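Local coordinates for neuroglobin (Symsagittifera roscoffensis, PDB 4B4Y), which carries a haem with a bound oxygen molecule and, as a neuroglobin of the globin family, probably binds oxygen reversibly in nervous tissue, at residues E12-S15 with L16-D20. Sequence-based numbering, arbitrary orientation.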
loop_
_atom_site.group_PDB
_atom_site.type_symbol
_atom_site.label_atom_id
_atom_site.label_comp_id
_atom_site.label_asym_id
_atom_site.label_seq_id
_atom_site.Cartn_x
_atom_site.Cartn_y
_atom_site.Cartn_z
ATOM N N GLU A 12 -3.344 -26.463 25.763
ATOM C CA GLU A 12 -3.636 -25.504 26.853
ATOM C C GLU A 12 -3.337 -24.015 26.454
ATOM O O GLU A 12 -4.134 -23.138 26.740
ATOM C CB GLU A 12 -2.873 -25.885 28.120
ATOM C CG GLU A 12 -3.233 -24.984 29.363
ATOM C CD GLU A 12 -4.736 -24.984 29.724
ATOM O OE1 GLU A 12 -5.478 -25.899 29.255
ATOM O OE2 GLU A 12 -5.188 -24.063 30.493
ATOM N N GLN A 13 -2.287 -23.779 25.681
ATOM C CA GLN A 13 -1.961 -22.408 25.165
ATOM C C GLN A 13 -3.036 -21.951 24.178
ATOM O O GLN A 13 -3.606 -20.862 24.336
ATOM C CB GLN A 13 -0.551 -22.380 24.538
ATOM C CG GLN A 13 0.483 -22.483 25.611
ATOM C CD GLN A 13 1.884 -22.526 25.083
ATOM O OE1 GLN A 13 2.147 -23.111 24.047
ATOM N NE2 GLN A 13 2.815 -21.943 25.835
ATOM N N GLN A 14 -3.405 -22.817 23.226
ATOM C CA GLN A 14 -4.560 -22.544 22.300
ATOM C C GLN A 14 -5.761 -22.157 23.060
ATOM O O GLN A 14 -6.424 -21.109 22.787
ATOM C CB GLN A 14 -4.802 -23.715 21.363
ATOM C CG GLN A 14 -5.900 -23.459 20.346
ATOM C CD GLN A 14 -5.578 -22.232 19.424
ATOM O OE1 GLN A 14 -6.115 -21.132 19.638
ATOM N NE2 GLN A 14 -4.751 -22.438 18.417
ATOM N N SER A 15 -6.031 -22.915 24.100
ATOM C CA SER A 15 -7.255 -22.657 24.832
ATOM C C SER A 15 -7.168 -21.312 25.586
ATOM O O SER A 15 -8.145 -20.542 25.644
ATOM C CB SER A 15 -7.506 -23.839 25.861
ATOM O OG SER A 15 -8.548 -23.401 26.771
ATOM N N LEU A 16 -6.039 -21.049 26.258
ATOM C CA LEU A 16 -5.851 -19.698 26.966
ATOM C C LEU A 16 -6.023 -18.526 25.979
ATOM O O LEU A 16 -6.687 -17.548 26.287
ATOM C CB LEU A 16 -4.468 -19.578 27.642
ATOM C CG LEU A 16 -4.268 -20.536 28.804
ATOM C CD1 LEU A 16 -2.739 -20.650 29.220
ATOM C CD2 LEU A 16 -5.241 -20.131 29.982
ATOM N N ILE A 17 -5.472 -18.670 24.768
ATOM C CA ILE A 17 -5.655 -17.656 23.722
ATOM C C ILE A 17 -7.145 -17.472 23.340
ATOM O O ILE A 17 -7.664 -16.325 23.264
ATOM C CB ILE A 17 -4.937 -18.055 22.417
ATOM C CG1 ILE A 17 -3.432 -18.169 22.610
ATOM C CG2 ILE A 17 -5.299 -17.046 21.365
ATOM C CD1 ILE A 17 -2.771 -16.847 22.745
ATOM N N MET A 18 -7.827 -18.599 23.046
ATOM C CA MET A 18 -9.264 -18.522 22.698
ATOM C C MET A 18 -10.041 -17.852 23.809
ATOM O O MET A 18 -10.916 -17.004 23.547
ATOM C CB MET A 18 -9.858 -19.907 22.383
ATOM C CG MET A 18 -9.383 -20.340 21.071
ATOM S SD MET A 18 -10.368 -19.473 19.850
ATOM C CE MET A 18 -10.314 -20.803 18.653
ATOM N N GLU A 19 -9.661 -18.126 25.049
ATOM C CA GLU A 19 -10.369 -17.437 26.103
ATOM C C GLU A 19 -10.128 -15.881 26.029
ATOM O O GLU A 19 -11.047 -15.090 26.312
ATOM C CB GLU A 19 -9.859 -17.999 27.392
ATOM C CG GLU A 19 -10.287 -17.353 28.657
ATOM C CD GLU A 19 -9.505 -18.007 29.840
ATOM O OE1 GLU A 19 -9.354 -19.276 29.897
ATOM O OE2 GLU A 19 -9.033 -17.276 30.732
ATOM N N ASP A 20 -8.944 -15.426 25.582
ATOM C CA ASP A 20 -8.822 -13.945 25.431
ATOM C C ASP A 20 -9.440 -13.447 24.138
ATOM O O ASP A 20 -9.973 -12.337 24.102
ATOM C CB ASP A 20 -7.377 -13.461 25.601
ATOM C CG ASP A 20 -6.788 -13.878 26.945
ATOM O OD1 ASP A 20 -7.564 -13.880 27.971
ATOM O OD2 ASP A 20 -5.551 -14.160 26.977
#
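Leu-16 sits one helical turn beyond Glu-12, and the two meet through both backbone and side chain. Four successive i to i+4 hydrogen bonds make this a regular stretch of alpha-helix: Leu-16 N to Glu-12 O, Ile-17 N to Gln-13 O, Met-18 N to Gln-14 O and Glu-19 N to Ser-15 O, each 2.9 Å long. The first three are nearly straight, whereas the last is more bent at 155°.

The side chains add van der Waals contacts of aliphatic carbons with backbone and carboxylate oxygens. Leu-16 CG lies 3.3 Å from Glu-12 O, because chi1 of -66° sets it beside its own backbone N and thus back over the preceding turn. Glu-12 takes the other course: CG is anti to N (chi1 -175°) and the chain bends at chi2, the two side chains crossing at a slant with OE2 reaching 4.0 Å from Leu-16 CD2. An alanine here is likely to leave the carboxylate of Glu-12 without the branched group beside OE2, and to give up the contact with Glu-136. Further round the helix, Ile-17 CG1 rests 3.2 Å from Gln-13 O; Met-18 CG, another step round, approaches Gln-14 O at 3.5 Å.

Glu-19 directs its carboxylate to a salt bridge with Lys-137, which also pairs with Asp-20; the latter's second oxygen accepts a hydrogen bond from Trp-141 NE1. The contact lies near the surface, though Ile-17 itself is buried, its side chain about 14 Å from the haem. Helix 11-24 thus packs against helix 135-153, with Ile-17 on Trp-141, Gln-13 on Ala-140 and Leu-16 on Glu-136, as the first and last long helices do in globins.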